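Local coordinates for beta-N-acetylglucosaminidase-like protein Glycoside hydrolase family 20 (Flavobacterium johnsoniae, PDB 6YHH) that probably removes terminal N-acetylglucosamine units from chitin oligosaccharides as a beta-N-acetylhexosaminidase of glycoside hydrolase family 20, at residues N28-I33 against F60-I65; Y310-G315 against Q362-E367; L513-N518 against A610-P615. One frame throughout, in Å; residues are numbered along the deposited sequence.

Interaction 1 (N28-I33 against F60-I65)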
loop_
_atom_site.group_PDB
_atom_site.type_symbol
_atom_site.label_atom_id
_atom_site.label_comp_id
_atom_site.label_asym_id
_atom_site.label_seq_id
_atom_site.Cartn_x
_atom_site.Cartn_y
_atom_site.Cartn_z
ATOM N N ASN A 28 -5.476 -17.454 26.953
ATOM C CA ASN A 28 -6.858 -17.683 27.377
ATOM C C ASN A 28 -7.804 -16.596 26.913
ATOM O O ASN A 28 -9.018 -16.727 27.002
ATOM C CB ASN A 28 -6.959 -17.772 28.942
ATOM C CG ASN A 28 -8.307 -18.322 29.386
ATOM O OD1 ASN A 28 -8.749 -19.359 28.842
ATOM N ND2 ASN A 28 -9.014 -17.617 30.324
ATOM N N PHE A 29 -7.239 -15.464 26.453
ATOM C CA PHE A 29 -8.072 -14.367 26.019
ATOM C C PHE A 29 -9.081 -14.660 24.921
ATOM O O PHE A 29 -8.733 -15.177 23.825
ATOM C CB PHE A 29 -7.208 -13.195 25.617
ATOM C CG PHE A 29 -7.967 -11.901 25.371
ATOM C CD1 PHE A 29 -8.329 -11.087 26.442
ATOM C CD2 PHE A 29 -8.284 -11.475 24.101
ATOM C CE1 PHE A 29 -9.001 -9.908 26.209
ATOM C CE2 PHE A 29 -8.934 -10.248 23.887
ATOM C CZ PHE A 29 -9.328 -9.500 24.955
ATOM N N LYS A 30 -10.324 -14.311 25.222
ATOM C CA LYS A 30 -11.440 -14.391 24.327
ATOM C C LYS A 30 -12.403 -13.227 24.500
ATOM O O LYS A 30 -12.391 -12.546 25.552
ATOM C CB LYS A 30 -12.214 -15.751 24.566
ATOM C CG LYS A 30 -11.431 -17.001 24.243
ATOM C CD LYS A 30 -12.252 -18.290 24.430
ATOM C CE LYS A 30 -12.119 -18.831 25.873
ATOM N NZ LYS A 30 -10.781 -19.095 26.560
ATOM N N VAL A 31 -13.244 -13.031 23.490
ATOM C CA VAL A 31 -14.245 -11.995 23.417
ATOM C C VAL A 31 -15.638 -12.559 23.226
ATOM O O VAL A 31 -15.877 -13.525 22.501
ATOM C CB VAL A 31 -13.910 -10.922 22.337
ATOM C CG1 VAL A 31 -13.974 -11.509 20.945
ATOM C CG2 VAL A 31 -14.815 -9.714 22.444
ATOM N N ASN A 32 -16.591 -11.890 23.862
ATOM C CA ASN A 32 -18.011 -12.230 23.808
ATOM C C ASN A 32 -18.809 -10.965 23.669
ATOM O O ASN A 32 -18.413 -9.952 24.286
ATOM C CB ASN A 32 -18.415 -12.902 25.131
ATOM C CG ASN A 32 -19.798 -13.505 25.057
ATOM O OD1 ASN A 32 -20.078 -14.340 24.186
ATOM N ND2 ASN A 32 -20.708 -13.034 25.966
ATOM N N ILE A 33 -19.884 -11.051 22.910
ATOM C CA ILE A 33 -20.730 -9.940 22.613
ATOM C C ILE A 33 -22.165 -10.284 23.036
ATOM O O ILE A 33 -22.666 -11.371 22.705
ATOM C CB ILE A 33 -20.765 -9.582 21.115
ATOM C CG1 ILE A 33 -19.344 -9.433 20.537
ATOM C CG2 ILE A 33 -21.566 -8.319 20.895
ATOM C CD1 ILE A 33 -19.405 -9.384 19.038
ATOM N N PHE A 60 -4.328 -15.970 19.362
ATOM C CA PHE A 60 -5.614 -16.154 20.077
ATOM C C PHE A 60 -6.391 -17.298 19.458
ATOM O O PHE A 60 -6.318 -17.560 18.251
ATOM C CB PHE A 60 -6.436 -14.841 20.007
ATOM C CG PHE A 60 -5.779 -13.696 20.731
ATOM C CD1 PHE A 60 -5.360 -13.844 21.992
ATOM C CD2 PHE A 60 -5.633 -12.435 20.120
ATOM C CE1 PHE A 60 -4.800 -12.812 22.707
ATOM C CE2 PHE A 60 -5.111 -11.398 20.837
ATOM C CZ PHE A 60 -4.627 -11.575 22.094
ATOM N N GLU A 61 -7.198 -17.937 20.286
ATOM C CA GLU A 61 -8.064 -19.051 19.821
ATOM C C GLU A 61 -9.091 -18.716 18.808
ATOM O O GLU A 61 -9.337 -19.491 17.922
ATOM C CB GLU A 61 -8.777 -19.743 21.040
ATOM N N GLN A 62 -9.804 -17.608 18.912
ATOM C CA GLN A 62 -10.884 -17.326 18.044
ATOM C C GLN A 62 -10.405 -16.833 16.692
ATOM O O GLN A 62 -9.422 -16.040 16.629
ATOM C CB GLN A 62 -11.733 -16.203 18.664
ATOM C CG GLN A 62 -12.597 -16.686 19.807
ATOM C CD GLN A 62 -13.155 -15.523 20.551
ATOM O OE1 GLN A 62 -12.424 -14.837 21.251
ATOM N NE2 GLN A 62 -14.434 -15.219 20.309
ATOM N N GLY A 63 -11.119 -17.269 15.666
ATOM C CA GLY A 63 -10.890 -16.748 14.332
ATOM C C GLY A 63 -11.873 -15.616 14.091
ATOM O O GLY A 63 -11.733 -14.565 14.697
ATOM N N PHE A 64 -12.856 -15.859 13.260
ATOM C CA PHE A 64 -13.932 -14.866 13.010
ATOM C C PHE A 64 -14.995 -14.869 14.116
ATOM O O PHE A 64 -15.384 -15.939 14.606
ATOM C CB PHE A 64 -14.557 -15.147 11.667
ATOM C CG PHE A 64 -13.625 -14.884 10.486
ATOM C CD1 PHE A 64 -12.774 -15.872 10.045
ATOM C CD2 PHE A 64 -13.571 -13.622 9.860
ATOM C CE1 PHE A 64 -11.894 -15.637 8.989
ATOM C CE2 PHE A 64 -12.672 -13.372 8.794
ATOM C CZ PHE A 64 -11.850 -14.399 8.358
ATOM N N ILE A 65 -15.449 -13.670 14.515
ATOM C CA ILE A 65 -16.542 -13.488 15.491
ATOM C C ILE A 65 -17.768 -13.141 14.643
ATOM O O ILE A 65 -17.759 -12.202 13.817
ATOM C CB ILE A 65 -16.144 -12.425 16.523
ATOM C CG1 ILE A 65 -15.110 -12.971 17.511
ATOM C CG2 ILE A 65 -17.385 -11.949 17.273
ATOM C CD1 ILE A 65 -13.726 -12.550 17.187
HETATM O O HOH W 1 -9.722 -15.560 21.194
HETATM O O HOH W 2 -7.129 -17.134 23.018
#
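The carboxamide of Gln62 stands against the backbone of Val31 and holds it by two hydrogen bonds. Val31 N donates to Gln62 OE1 at 3.0 Å, nearly straight, with an N-H...O angle of 162°. Gln62 NE2 returns a bond to Val31 O at 3.1 Å. It reaches that oxygen in the carbonyl plane, on a lone pair. With both its oxygen and its nitrogen bound to one residue, the amide can hardly turn. Its straight chain carries the group across to the strand. OE1 also lies close to CA and CB of Lys30.

Two waters continue the polar seam. One receives a bond from Gln62 N and donates to both Gln62 OE1 and Phe29 O. The second water accepts from Glu61 N and donates to Phe29 O, with 2.7 Å between the water and that oxygen. Two waters therefore grip Phe29 O.

The segment 28-33 leads into strand 31-35 of the mixed sheet in the N-terminal GH20 domain 2. The segment 60-65 belongs to the loop between helix 40-56 and strand 76-80. Gln62 thus ties this loop to the strand, while helix 40-56 packs on Val31 and Ile33. Arg50 of that helix bonds Gln62 O and Gly63 O.

Apolar contacts lie at both ends. With CG of Phe29 turned anti to its backbone N (chi1 -170°), the ring swings to Phe60 and CD2 comes over one face of that ring, toward the rim. The two ring planes are inclined at 47°. At the other end, Ile65 CG1 meets Val31 CG1, and Ile65 CG2 touches Ile33 CD1 at 3.7 Å.

Interaction 2 (Y310-G315 against Q362-E367)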
loop_
_atom_site.group_PDB
_atom_site.type_symbol
_atom_site.label_atom_id
_atom_site.label_comp_id
_atom_site.label_asym_id
_atom_site.label_seq_id
_atom_site.Cartn_x
_atom_site.Cartn_y
_atom_site.Cartn_z
ATOM N N TYR A 310 -27.157 13.488 3.981
ATOM C CA TYR A 310 -26.596 14.786 3.614
ATOM C C TYR A 310 -25.930 14.696 2.239
ATOM O O TYR A 310 -25.205 13.739 1.931
ATOM C CB TYR A 310 -25.562 15.264 4.648
ATOM C CG TYR A 310 -26.156 15.182 6.021
ATOM C CD1 TYR A 310 -26.984 16.163 6.430
ATOM C CD2 TYR A 310 -26.047 14.060 6.754
ATOM C CE1 TYR A 310 -27.628 16.070 7.661
ATOM C CE2 TYR A 310 -26.673 13.921 7.964
ATOM C CZ TYR A 310 -27.463 14.959 8.411
ATOM O OH TYR A 310 -28.141 14.842 9.637
ATOM N N PHE A 311 -26.163 15.710 1.432
ATOM C CA PHE A 311 -25.573 15.800 0.108
ATOM C C PHE A 311 -24.948 17.180 -0.036
ATOM O O PHE A 311 -25.642 18.200 0.093
ATOM C CB PHE A 311 -26.561 15.491 -1.060
ATOM C CG PHE A 311 -25.868 15.133 -2.311
ATOM C CD1 PHE A 311 -25.175 16.087 -3.061
ATOM C CD2 PHE A 311 -25.865 13.802 -2.697
ATOM C CE1 PHE A 311 -24.491 15.651 -4.244
ATOM C CE2 PHE A 311 -25.160 13.377 -3.832
ATOM C CZ PHE A 311 -24.438 14.290 -4.561
ATOM N N HIS A 312 -23.641 17.219 -0.288
ATOM C CA HIS A 312 -22.868 18.466 -0.406
ATOM C C HIS A 312 -22.871 18.883 -1.869
ATOM O O HIS A 312 -22.407 18.162 -2.732
ATOM C CB HIS A 312 -21.475 18.221 0.199
ATOM C CG HIS A 312 -20.738 19.429 0.684
ATOM N ND1 HIS A 312 -20.477 20.564 -0.077
ATOM C CD2 HIS A 312 -20.066 19.603 1.851
ATOM C CE1 HIS A 312 -19.714 21.380 0.626
ATOM N NE2 HIS A 312 -19.466 20.825 1.799
ATOM N N ILE A 313 -23.309 20.119 -2.156
ATOM C CA ILE A 313 -23.328 20.673 -3.494
ATOM C C ILE A 313 -22.229 21.676 -3.698
ATOM O O ILE A 313 -22.154 22.416 -4.644
ATOM C CB ILE A 313 -24.739 21.218 -3.872
ATOM C CG1 ILE A 313 -25.266 22.249 -2.857
ATOM C CG2 ILE A 313 -25.714 20.053 -4.072
ATOM C CD1 ILE A 313 -24.480 23.459 -2.638
ATOM N N GLY A 314 -21.284 21.723 -2.745
ATOM C CA GLY A 314 -20.176 22.642 -2.945
ATOM C C GLY A 314 -20.507 24.120 -2.883
ATOM O O GLY A 314 -21.033 24.603 -1.862
ATOM N N GLY A 315 -20.154 24.888 -3.916
ATOM C CA GLY A 315 -20.509 26.283 -4.006
ATOM C C GLY A 315 -19.396 27.264 -3.684
ATOM O O GLY A 315 -19.674 28.436 -3.546
ATOM N N GLN A 362 -30.732 16.180 2.724
ATOM C CA GLN A 362 -30.542 17.543 3.127
ATOM C C GLN A 362 -29.317 18.144 2.453
ATOM O O GLN A 362 -28.370 17.433 2.160
ATOM C CB GLN A 362 -30.300 17.604 4.617
ATOM C CG GLN A 362 -31.545 17.277 5.444
ATOM C CD GLN A 362 -31.258 16.891 6.877
ATOM O OE1 GLN A 362 -30.848 17.709 7.725
ATOM N NE2 GLN A 362 -31.504 15.618 7.185
ATOM N N LEU A 363 -29.380 19.447 2.192
ATOM C CA LEU A 363 -28.347 20.141 1.371
ATOM C C LEU A 363 -27.301 20.756 2.230
ATOM O O LEU A 363 -27.586 21.350 3.266
ATOM C CB LEU A 363 -29.058 21.239 0.533
ATOM C CG LEU A 363 -28.302 22.042 -0.540
ATOM C CD1 LEU A 363 -29.225 22.472 -1.629
ATOM C CD2 LEU A 363 -27.518 23.172 0.134
ATOM N N MET A 364 -26.041 20.580 1.823
ATOM C CA MET A 364 -24.896 21.206 2.454
ATOM C C MET A 364 -24.090 21.928 1.399
ATOM O O MET A 364 -24.022 21.488 0.273
ATOM C CB MET A 364 -24.092 20.084 3.140
ATOM C CG MET A 364 -22.863 20.608 3.902
ATOM S SD MET A 364 -22.218 19.351 4.994
ATOM C CE MET A 364 -20.838 20.261 5.723
ATOM N N GLY A 365 -23.434 22.989 1.792
ATOM C CA GLY A 365 -22.543 23.705 0.899
ATOM C C GLY A 365 -21.515 24.553 1.600
ATOM O O GLY A 365 -21.678 24.926 2.781
ATOM N N TRP A 366 -20.458 24.911 0.855
ATOM C CA TRP A 366 -19.457 25.850 1.344
ATOM C C TRP A 366 -20.111 27.224 1.607
ATOM O O TRP A 366 -21.142 27.562 1.025
ATOM C CB TRP A 366 -18.337 25.989 0.319
ATOM C CG TRP A 366 -17.617 24.671 0.062
ATOM C CD1 TRP A 366 -17.612 23.978 -1.111
ATOM C CD2 TRP A 366 -16.751 23.936 0.964
ATOM N NE1 TRP A 366 -16.920 22.811 -0.947
ATOM C CE2 TRP A 366 -16.372 22.765 0.302
ATOM C CE3 TRP A 366 -16.290 24.129 2.295
ATOM C CZ2 TRP A 366 -15.552 21.820 0.866
ATOM C CZ3 TRP A 366 -15.445 23.200 2.835
ATOM C CH2 TRP A 366 -15.066 22.063 2.124
ATOM N N GLU A 367 -19.561 27.965 2.547
ATOM C CA GLU A 367 -20.226 29.138 3.126
ATOM C C GLU A 367 -20.749 30.162 2.122
ATOM O O GLU A 367 -21.683 30.931 2.457
ATOM C CB GLU A 367 -19.260 29.769 4.138
ATOM C CG GLU A 367 -18.045 30.427 3.506
ATOM C CD GLU A 367 -17.129 31.004 4.525
ATOM O OE1 GLU A 367 -16.555 30.204 5.281
ATOM O OE2 GLU A 367 -16.982 32.266 4.547
HETATM O O HOH W 3 -29.925 17.138 10.313
#
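His312 and Met364 sit opposite each other on neighbouring parallel strands, 310-312 and 362-366. These strands belong to the (beta/alpha)8 barrel, or TIM barrel, of the GH20 catalytic domain. Phe311 N bonds Gln362 O, Met364 N bonds Phe311 O and Ile313 N bonds Met364 O. Beyond the last of these, Trp366 N donates to Gly314 O at 2.8 Å, from above the carbonyl plane.

The side chain of His312 reaches over to the neighbouring strand. His312 CB lies 4.1 Å from Met364 O. CG is anti to the backbone N (chi1 -156°), which turns the ring toward the neighbouring strand, with Met364 C and Gly365 N over one face. His312 CD2 meets Met364 CG at 3.6 Å and has SD close by. His312 ND1 accepts a bond from Gly314 N, 3.0 Å away and in the ring plane. His312 CE1 points at the face of the Trp366 indole, 3.5 Å above its plane, in an edge-to-face pair. NE2 bonds His381, and His179 stacks on the ring. A leucine here would probably leave Gly314 N without its acceptor and His381 without its mate, and the face of Trp366 would lose the imidazole edge.

Trp366 NE1 is bound by Glu230. Gly315 lies near Glu317, the predicted proton donor. Gly365 sits where a side chain would run into Gly314 O.

At the start of the strands, Tyr310 and Gln362 run alongside each other, with Tyr310 CE1 close to Gln362 OE1. One water there donates to Gln362 OE1 at 2.8 Å and is hydrogen-bonded to Tyr310 OH at 3.0 Å.

Interaction 3 (L513-N518 against A610-P615)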
loop_
_atom_site.group_PDB
_atom_site.type_symbol
_atom_site.label_atom_id
_atom_site.label_comp_id
_atom_site.label_asym_id
_atom_site.label_seq_id
_atom_site.Cartn_x
_atom_site.Cartn_y
_atom_site.Cartn_z
ATOM N N LEU A 513 12.980 8.427 -0.083
ATOM C CA LEU A 513 14.389 8.700 0.252
ATOM C C LEU A 513 15.305 7.773 -0.577
ATOM O O LEU A 513 16.333 8.190 -1.053
ATOM C CB LEU A 513 14.658 8.576 1.718
ATOM C CG LEU A 513 13.966 9.671 2.461
ATOM C CD1 LEU A 513 14.266 9.409 3.932
ATOM C CD2 LEU A 513 14.299 11.104 2.128
ATOM N N ARG A 514 14.884 6.519 -0.774
ATOM C CA ARG A 514 15.670 5.604 -1.671
ATOM C C ARG A 514 15.704 6.112 -3.091
ATOM O O ARG A 514 16.785 6.108 -3.742
ATOM C CB ARG A 514 15.172 4.171 -1.586
ATOM C CG ARG A 514 15.681 3.442 -0.329
ATOM C CD ARG A 514 15.230 1.967 -0.366
ATOM N NE ARG A 514 13.795 1.759 -0.095
ATOM C CZ ARG A 514 13.213 1.695 1.101
ATOM N NH1 ARG A 514 13.897 1.907 2.204
ATOM N NH2 ARG A 514 11.908 1.513 1.184
ATOM N N ASN A 515 14.592 6.633 -3.579
ATOM C CA ASN A 515 14.574 7.227 -4.912
ATOM C C ASN A 515 15.584 8.404 -4.974
ATOM O O ASN A 515 16.371 8.513 -5.908
ATOM C CB ASN A 515 13.159 7.714 -5.233
ATOM C CG ASN A 515 13.122 8.358 -6.596
ATOM O OD1 ASN A 515 13.467 7.713 -7.587
ATOM N ND2 ASN A 515 12.696 9.642 -6.651
ATOM N N ILE A 516 15.514 9.288 -4.004
ATOM C CA ILE A 516 16.367 10.440 -3.979
ATOM C C ILE A 516 17.881 10.053 -3.906
ATOM O O ILE A 516 18.697 10.659 -4.624
ATOM C CB ILE A 516 16.002 11.360 -2.803
ATOM C CG1 ILE A 516 14.661 11.971 -3.080
ATOM C CG2 ILE A 516 17.045 12.401 -2.499
ATOM C CD1 ILE A 516 14.143 12.650 -1.784
ATOM N N ALA A 517 18.156 9.046 -3.069
ATOM C CA ALA A 517 19.522 8.595 -2.827
ATOM C C ALA A 517 20.005 7.609 -3.876
ATOM O O ALA A 517 21.087 7.108 -3.725
ATOM C CB ALA A 517 19.615 7.979 -1.432
ATOM N N ASN A 518 19.222 7.257 -4.897
ATOM C CA ASN A 518 19.640 6.247 -5.828
ATOM C C ASN A 518 19.965 4.951 -5.108
ATOM O O ASN A 518 20.916 4.228 -5.464
ATOM C CB ASN A 518 20.837 6.689 -6.679
ATOM C CG ASN A 518 21.009 5.876 -7.924
ATOM O OD1 ASN A 518 20.111 5.142 -8.377
ATOM N ND2 ASN A 518 22.200 5.972 -8.504
ATOM N N ALA A 610 23.881 10.557 -7.154
ATOM C CA ALA A 610 22.441 10.802 -6.878
ATOM C C ALA A 610 22.080 12.257 -7.247
ATOM O O ALA A 610 22.127 13.129 -6.378
ATOM C CB ALA A 610 22.115 10.538 -5.424
ATOM N N PRO A 611 21.683 12.524 -8.513
ATOM C CA PRO A 611 21.320 13.836 -8.896
ATOM C C PRO A 611 20.214 14.459 -8.047
ATOM O O PRO A 611 20.148 15.704 -7.974
ATOM C CB PRO A 611 20.910 13.687 -10.397
ATOM C CG PRO A 611 21.699 12.492 -10.864
ATOM C CD PRO A 611 21.679 11.573 -9.643
ATOM N N LEU A 612 19.265 13.634 -7.540
ATOM C CA LEU A 612 18.159 14.210 -6.790
ATOM C C LEU A 612 18.580 14.724 -5.398
ATOM O O LEU A 612 17.775 15.305 -4.690
ATOM C CB LEU A 612 17.002 13.226 -6.663
ATOM C CG LEU A 612 16.402 12.744 -7.993
ATOM C CD1 LEU A 612 15.294 11.788 -7.688
ATOM C CD2 LEU A 612 15.964 13.844 -8.836
ATOM N N VAL A 613 19.834 14.511 -4.995
ATOM C CA VAL A 613 20.375 15.124 -3.789
ATOM C C VAL A 613 20.873 16.566 -4.058
ATOM O O VAL A 613 20.914 17.405 -3.175
ATOM C CB VAL A 613 21.463 14.198 -3.188
ATOM C CG1 VAL A 613 22.190 14.901 -2.042
ATOM C CG2 VAL A 613 20.861 12.880 -2.666
ATOM N N GLN A 614 21.162 16.880 -5.316
ATOM C CA GLN A 614 21.689 18.196 -5.654
ATOM C C GLN A 614 20.821 19.361 -5.170
ATOM O O GLN A 614 21.325 20.348 -4.674
ATOM C CB GLN A 614 21.941 18.313 -7.167
ATOM C CG GLN A 614 23.044 17.386 -7.704
ATOM C CD GLN A 614 24.476 17.709 -7.188
ATOM O OE1 GLN A 614 24.799 18.863 -6.918
ATOM N NE2 GLN A 614 25.323 16.719 -7.143
ATOM N N PRO A 615 19.491 19.237 -5.296
ATOM C CA PRO A 615 18.690 20.403 -4.827
ATOM C C PRO A 615 18.761 20.679 -3.335
ATOM O O PRO A 615 18.461 21.790 -2.931
ATOM C CB PRO A 615 17.273 20.060 -5.246
ATOM C CG PRO A 615 17.412 19.024 -6.320
ATOM C CD PRO A 615 18.684 18.253 -6.046
HETATM O O HOH W 4 19.257 10.709 -7.372
#
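Ile516 O and Leu612 N are joined by a single water, which donates to the oxygen at 2.8 Å and accepts from the nitrogen at 2.9 Å. Around it, three apolar side chains close on the same carbonyl. Ala610 CB is nearest, 3.5 Å from Ile516 O, with Leu612 CB and Val613 CG2 just beyond. No direct hydrogen bond crosses this contact.

The carbonyl belongs to the last turn of helix 507-517. There the helix stops in a Schellman motif, with Asn518 at positive phi (56°). The helix end packs against the connection between helices 583-607 and 617-634. Asn518 ND2 is bonded to Asn609 O, and Asn518 CB lies 4.2 Å from Ala610 CB.

Ile516 carries the apolar part. Ile516 CG2 meets Val613 CG2 at 3.8 Å, the two side chains crossing at about a right angle. Leu612 CD1 comes to 3.5 Å from Asn515 ND2. That amide has its polar partners elsewhere: ND2 bonds Thr554 O of its own chain and Gly54 O of the second subunit, and OD1 bonds Arg497 of the second subunit. Leu612 also packs on Arg55 of the second subunit.

The three contacts come in series along the chain, each closing before the next opens. Interaction 1 lies in the N-terminal GH20 domain 2, where a loop meets a strand of its mixed sheet. Interaction 2 joins two barrel strands of the catalytic domain. Interaction 3 lies among the helices of the C-terminal part. Their centres are about 43 Å (1 and 2), about 48 Å (1 and 3) and about 44 Å (2 and 3) apart, and none touches another. Interactions 2 and 3 lie on opposite sides of the chain's centre. Interaction 2 alone is near the predicted proton donor. Interactions 1 and 3 both touch the second subunit, so they also border the dimer interface.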